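Local coordinates for AAA family ATPase (PDB 2W2U), which is an AAA-family ATPase of the archaeal ESCRT cell-division machinery, represented here by its MIT domain with a bound peptide, at residues 38-41 with 42-46; 73-76 with 77-80. All blocks are in the same frame, centred on the assembly; numbering follows the deposited sequence.

The MIT domain runs through three helices, 11-31, 35-55 and 62-81. Interaction 1 comes first, on helix 35-55, and each of its backbone bonds closes one helical turn. Interaction 2 follows on helix 62-81 and does the same. The two are in series: interaction 1 is complete before interaction 2 begins, and neither encloses the other. They meet where the two helices pack together, with centres about 10 Å apart. Tyr42 CB lies 3.3 Å from Ile76 CD1, and Tyr42 CE2 lies 3.6 Å from Arg75 CG. Asp30 of helix 11-31 joins both, through the hydroxyl of Tyr42 and a salt bridge to Arg75.

Interaction 1 (38-41 with 42-46); sequences AITN and YKKAI
Ala38 to Ala45 make a local contact along one turn after another of helix 35-55, the second helix of the MIT domain. Four backbone bonds join each residue to the one four places on. Tyr42 N donates to Ala38 O at 2.9 Å and Lys43 N to Ile39 O at 2.9 Å, both fairly straight at 163°. Lys44 N to Thr40 O is more bent, at 144°. Ala45 N to Asn41 O completes the set.

The Tyr42 side chain leans back over the preceding turn. Its CG is anti to the carbonyl carbon (chi1 -79°), which brings CD2 to 3.0 Å from Ala38 O. CE2 then lies 4.1 Å from Ala38 CB. The side chain also packs against Ala26 and an apolar side chain of the bound peptide, and its ring meets that of Tyr72. Its hydroxyl is hydrogen-bonded to Asp30.

On another side of the helix, Ile39 and Lys43 run alongside each other. Ile39 CG2 touches Lys43 CE at 3.5 Å. Thr40 and Lys44 repeat this, with Thr40 CG2 at 3.8 Å from Lys44 CE. Thr40 OG1 and Asn41 ND2 are hydrogen-bonded to the carbonyls of Glu36 and Glu37, one turn back. Buried tyrosine and isoleucine beside exposed lysines mark an amphipathic alpha-helix of the MIT three-helix bundle.

Interaction 2 (73-76 with 77-80); sequences KRRI and EVLK
Helix 62-81, the last helix of the MIT three-helix bundle, holds this contact near its C-terminal end. Arg75 and Leu79 sit one turn apart, and the arginine's CG and guanidinium both lie against the leucine methyls. Arg75 CG is anti to the backbone N (chi1 -170°), and the chain then bends at chi2 (63°). This lays the arginine across Leu79. Arg75 CG meets Leu79 CD1 at 3.9 Å, and Leu79 CD2 lies 3.8 Å from Arg75 NH2. Val78 CG1 is a looser neighbour, 4.2 Å from Arg75 NH1. The polar end of the arginine is held by a salt bridge from NE to Asp30 of helix 11-31, and its side chain packs on an apolar side chain of the bound peptide. With Arg75 cut back to an alanine, Asp30 would probably lose its salt-bridge partner and one flank of Leu79 its cover.

Ile76 and Leu79 pack against helix 35-55, where both touch Ile39. The backbone is bonded in the alpha-helical pattern. Leu79 N to Arg75 O is the straightest of the four bonds, at 170°, and Lys80 N to Ile76 O is the shortest, at 2.9 Å.

Glu77 lies on the exposed side. Its chain bends at chi2, which brings OE2 near Ile76 CG2 and back to the previous turn. The carbonyl of Lys73 accepts a hydrogen bond from Glu77 N and another from a water. That same water donates to the carboxylate, so it bridges Lys73 O at 2.8 Å and Glu77 OE2 at 2.7 Å.

Interaction 1 (38-41 with 42-46)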
ATOM      1  N   ALA A  38       8.791   0.901   8.447  1.00 14.59           N
ATOM      2  CA  ALA A  38       7.404   0.555   8.162  1.00 13.86           C
ATOM      3  C   ALA A  38       6.708   1.732   7.473  1.00 13.43           C
ATOM      4  O   ALA A  38       6.105   1.564   6.408  1.00 13.09           O
ATOM      5  CB  ALA A  38       6.679   0.156   9.439  1.00 13.55           C
ATOM      6  N   ILE A  39       6.835   2.923   8.068  1.00 12.77           N
ATOM      7  CA  ILE A  39       6.244   4.143   7.514  1.00 12.56           C
ATOM      8  C   ILE A  39       6.746   4.478   6.105  1.00 12.30           C
ATOM      9  O   ILE A  39       5.933   4.769   5.224  1.00 12.15           O
ATOM     10  CB  ILE A  39       6.398   5.362   8.469  1.00 12.50           C
ATOM     11  CG1 ILE A  39       5.481   5.204   9.693  1.00 12.50           C
ATOM     12  CG2 ILE A  39       6.052   6.651   7.753  1.00 12.44           C
ATOM     13  CD1 ILE A  39       5.876   6.082  10.901  1.00 12.82           C
ATOM     14  N   THR A  40       8.065   4.424   5.893  1.00 12.01           N
ATOM     15  CA  THR A  40       8.663   4.714   4.581  1.00 12.10           C
ATOM     16  C   THR A  40       8.029   3.847   3.497  1.00 11.45           C
ATOM     17  O   THR A  40       7.647   4.334   2.440  1.00 11.63           O
ATOM     18  CB  THR A  40      10.205   4.500   4.569  1.00 12.04           C
ATOM     19  OG1 THR A  40      10.801   5.176   5.677  1.00 13.25           O
ATOM     20  CG2 THR A  40      10.822   5.057   3.303  1.00 13.14           C
ATOM     21  N   ASN A  41       7.924   2.557   3.780  1.00 11.02           N
ATOM     22  CA  ASN A  41       7.387   1.596   2.834  1.00 10.62           C
ATOM     23  C   ASN A  41       5.871   1.719   2.602  1.00 10.21           C
ATOM     24  O   ASN A  41       5.407   1.564   1.474  1.00  9.64           O
ATOM     25  CB  ASN A  41       7.815   0.185   3.238  1.00 10.31           C
ATOM     26  CG  ASN A  41       9.254  -0.114   2.841  1.00 11.47           C
ATOM     27  OD1 ASN A  41       9.551  -0.274   1.659  1.00 11.95           O
ATOM     28  ND2 ASN A  41      10.155  -0.178   3.826  1.00 10.58           N
ATOM     29  N   TYR A  42       5.119   2.016   3.665  1.00 10.17           N
ATOM     30  CA  TYR A  42       3.685   2.315   3.556  1.00 10.04           C
ATOM     31  C   TYR A  42       3.460   3.532   2.644  1.00 10.50           C
ATOM     32  O   TYR A  42       2.583   3.509   1.771  1.00 10.23           O
ATOM     33  CB  TYR A  42       3.065   2.595   4.936  1.00  9.84           C
ATOM     34  CG  TYR A  42       2.736   1.386   5.800  1.00  9.60           C
ATOM     35  CD1 TYR A  42       1.950   0.331   5.313  1.00  8.84           C
ATOM     36  CD2 TYR A  42       3.167   1.324   7.125  1.00 10.13           C
ATOM     37  CE1 TYR A  42       1.640  -0.770   6.121  1.00  9.18           C
ATOM     38  CE2 TYR A  42       2.867   0.232   7.940  1.00 10.26           C
ATOM     39  CZ  TYR A  42       2.100  -0.806   7.432  1.00  9.95           C
ATOM     40  OH  TYR A  42       1.807  -1.872   8.238  1.00 10.59           O
ATOM     41  N   LYS A  43       4.256   4.585   2.846  1.00 10.57           N
ATOM     42  CA  LYS A  43       4.139   5.809   2.046  1.00 10.95           C
ATOM     43  C   LYS A  43       4.414   5.533   0.573  1.00 10.70           C
ATOM     44  O   LYS A  43       3.773   6.112  -0.305  1.00  9.97           O
ATOM     45  CB  LYS A  43       5.095   6.897   2.541  1.00 10.80           C
ATOM     46  CG  LYS A  43       4.708   7.550   3.850  1.00 12.94           C
ATOM     47  CD  LYS A  43       5.559   8.792   4.087  1.00 15.19           C
ATOM     48  CE  LYS A  43       5.416   9.312   5.505  1.00 17.04           C
ATOM     49  NZ  LYS A  43       4.152  10.042   5.736  1.00 18.23           N
ATOM     50  N   LYS A  44       5.379   4.649   0.321  1.00 11.01           N
ATOM     51  CA  LYS A  44       5.770   4.290  -1.039  1.00 11.65           C
ATOM     52  C   LYS A  44       4.709   3.428  -1.714  1.00 11.46           C
ATOM     53  O   LYS A  44       4.500   3.528  -2.922  1.00 11.69           O
ATOM     54  CB  LYS A  44       7.148   3.615  -1.062  1.00 11.49           C
ATOM     55  CG  LYS A  44       8.297   4.602  -0.849  1.00 12.02           C
ATOM     56  CD  LYS A  44       9.653   3.906  -0.793  1.00 12.27           C
ATOM     57  CE  LYS A  44      10.795   4.892  -0.500  1.00 14.08           C
ATOM     58  NZ  LYS A  44      10.924   5.981  -1.529  1.00 15.60           N
ATOM     59  N   ALA A  45       4.045   2.587  -0.926  1.00 11.31           N
ATOM     60  CA  ALA A  45       2.890   1.827  -1.400  1.00 11.34           C
ATOM     61  C   ALA A  45       1.717   2.765  -1.714  1.00 11.42           C
ATOM     62  O   ALA A  45       1.059   2.620  -2.747  1.00 10.88           O
ATOM     63  CB  ALA A  45       2.488   0.778  -0.376  1.00 10.97           C
ATOM     64  N   ILE A  46       1.478   3.731  -0.824  1.00 11.87           N
ATOM     65  CA  ILE A  46       0.426   4.743  -1.013  1.00 12.50           C
ATOM     66  C   ILE A  46       0.635   5.528  -2.315  1.00 12.63           C
ATOM     67  O   ILE A  46      -0.290   5.671  -3.118  1.00 12.21           O
ATOM     68  CB  ILE A  46       0.311   5.709   0.201  1.00 12.25           C
ATOM     69  CG1 ILE A  46      -0.322   4.992   1.395  1.00 12.49           C
ATOM     70  CG2 ILE A  46      -0.526   6.956  -0.163  1.00 13.33           C
ATOM     71  CD1 ILE A  46      -0.051   5.661   2.750  1.00 12.79           C
TER

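Interaction 2 (73-76 with 77-80)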
ATOM      1  N   LYS A  73      -2.562   4.712   5.316  1.00 14.64           N
ATOM      2  CA  LYS A  73      -2.540   6.060   5.890  1.00 15.52           C
ATOM      3  C   LYS A  73      -2.838   6.023   7.388  1.00 15.83           C
ATOM      4  O   LYS A  73      -2.196   6.724   8.168  1.00 15.84           O
ATOM      5  CB  LYS A  73      -3.547   6.988   5.204  1.00 15.42           C
ATOM      6  CG  LYS A  73      -3.125   7.540   3.861  1.00 15.94           C
ATOM      7  CD  LYS A  73      -4.081   8.644   3.431  1.00 16.66           C
ATOM      8  CE  LYS A  73      -3.712   9.221   2.075  1.00 17.78           C
ATOM      9  NZ  LYS A  73      -2.366   9.851   2.071  1.00 20.02           N
ATOM     10  N   ARG A  74      -3.815   5.206   7.775  1.00 16.34           N
ATOM     11  CA  ARG A  74      -4.196   5.067   9.181  1.00 17.20           C
ATOM     12  C   ARG A  74      -3.120   4.372  10.013  1.00 17.00           C
ATOM     13  O   ARG A  74      -2.927   4.716  11.177  1.00 17.23           O
ATOM     14  CB  ARG A  74      -5.528   4.330   9.318  1.00 17.37           C
ATOM     15  CG  ARG A  74      -6.737   5.233   9.399  1.00 20.11           C
ATOM     16  CD  ARG A  74      -8.007   4.396   9.396  1.00 24.54           C
ATOM     17  NE  ARG A  74      -8.560   4.280   8.049  1.00 27.24           N
ATOM     18  CZ  ARG A  74      -9.100   3.177   7.540  1.00 28.16           C
ATOM     19  NH1 ARG A  74      -9.155   2.057   8.249  1.00 29.20           N
ATOM     20  NH2 ARG A  74      -9.574   3.194   6.307  1.00 28.26           N
ATOM     21  N   ARG A  75      -2.426   3.401   9.424  1.00 16.90           N
ATOM     22  CA  ARG A  75      -1.306   2.761  10.116  1.00 16.89           C
ATOM     23  C   ARG A  75      -0.106   3.707  10.289  1.00 16.84           C
ATOM     24  O   ARG A  75       0.568   3.678  11.326  1.00 16.78           O
ATOM     25  CB  ARG A  75      -0.894   1.443   9.449  1.00 16.74           C
ATOM     26  CG  ARG A  75       0.105   0.616  10.271  1.00 17.01           C
ATOM     27  CD  ARG A  75      -0.472   0.159  11.625  1.00 17.04           C
ATOM     28  NE  ARG A  75       0.538  -0.557  12.403  1.00 17.65           N
ATOM     29  CZ  ARG A  75       0.392  -0.985  13.655  1.00 17.38           C
ATOM     30  NH1 ARG A  75      -0.741  -0.789  14.325  1.00 18.05           N
ATOM     31  NH2 ARG A  75       1.395  -1.613  14.244  1.00 16.85           N
ATOM     32  N   ILE A  76       0.142   4.543   9.276  1.00 16.82           N
ATOM     33  CA  ILE A  76       1.147   5.614   9.365  1.00 16.62           C
ATOM     34  C   ILE A  76       0.882   6.516  10.565  1.00 16.61           C
ATOM     35  O   ILE A  76       1.798   6.819  11.330  1.00 16.69           O
ATOM     36  CB  ILE A  76       1.165   6.521   8.106  1.00 16.60           C
ATOM     37  CG1 ILE A  76       1.476   5.723   6.826  1.00 16.88           C
ATOM     38  CG2 ILE A  76       2.130   7.702   8.300  1.00 16.09           C
ATOM     39  CD1 ILE A  76       2.912   5.534   6.528  1.00 17.05           C
ATOM     40  N   GLU A  77      -0.368   6.952  10.713  1.00 16.66           N
ATOM     41  CA  GLU A  77      -0.749   7.884  11.771  1.00 17.00           C
ATOM     42  C   GLU A  77      -0.586   7.290  13.168  1.00 16.47           C
ATOM     43  O   GLU A  77      -0.229   8.003  14.102  1.00 16.28           O
ATOM     44  CB  GLU A  77      -2.169   8.437  11.552  1.00 17.47           C
ATOM     45  CG  GLU A  77      -2.286   9.396  10.346  1.00 19.58           C
ATOM     46  CD  GLU A  77      -1.146  10.432  10.279  1.00 22.41           C
ATOM     47  OE1 GLU A  77      -1.105  11.338  11.148  1.00 22.94           O
ATOM     48  OE2 GLU A  77      -0.294  10.339   9.356  1.00 22.13           O
ATOM     49  N   VAL A  78      -0.823   5.985  13.297  1.00 16.24           N
ATOM     50  CA  VAL A  78      -0.527   5.267  14.538  1.00 16.19           C
ATOM     51  C   VAL A  78       0.992   5.216  14.803  1.00 16.18           C
ATOM     52  O   VAL A  78       1.455   5.655  15.860  1.00 16.05           O
ATOM     53  CB  VAL A  78      -1.138   3.841  14.548  1.00 16.31           C
ATOM     54  CG1 VAL A  78      -0.802   3.115  15.848  1.00 16.51           C
ATOM     55  CG2 VAL A  78      -2.663   3.899  14.351  1.00 16.12           C
ATOM     56  N   LEU A  79       1.755   4.707  13.834  1.00 15.95           N
ATOM     57  CA  LEU A  79       3.208   4.489  14.007  1.00 15.51           C
ATOM     58  C   LEU A  79       4.012   5.778  14.213  1.00 15.30           C
ATOM     59  O   LEU A  79       5.023   5.783  14.910  1.00 14.52           O
ATOM     60  CB  LEU A  79       3.783   3.675  12.842  1.00 15.10           C
ATOM     61  CG  LEU A  79       3.290   2.233  12.659  1.00 15.23           C
ATOM     62  CD1 LEU A  79       3.763   1.672  11.321  1.00 13.96           C
ATOM     63  CD2 LEU A  79       3.739   1.344  13.808  1.00 15.43           C
ATOM     64  N   LYS A  80       3.541   6.856  13.596  1.00 15.72           N
ATOM     65  CA  LYS A  80       4.122   8.192  13.714  1.00 16.53           C
ATOM     66  C   LYS A  80       4.228   8.664  15.168  1.00 16.54           C
ATOM     67  O   LYS A  80       5.175   9.362  15.522  1.00 16.06           O
ATOM     68  CB  LYS A  80       3.270   9.182  12.917  1.00 16.48           C
ATOM     69  CG  LYS A  80       3.901  10.544  12.684  1.00 17.84           C
ATOM     70  CD  LYS A  80       2.935  11.458  11.943  1.00 17.76           C
ATOM     71  CE  LYS A  80       3.560  12.819  11.658  1.00 20.37           C
ATOM     72  NZ  LYS A  80       2.845  13.531  10.555  1.00 20.22           N
TER
HETATM   73  O   HOH W   1      -1.221   9.123   7.123  1.00 21.50           O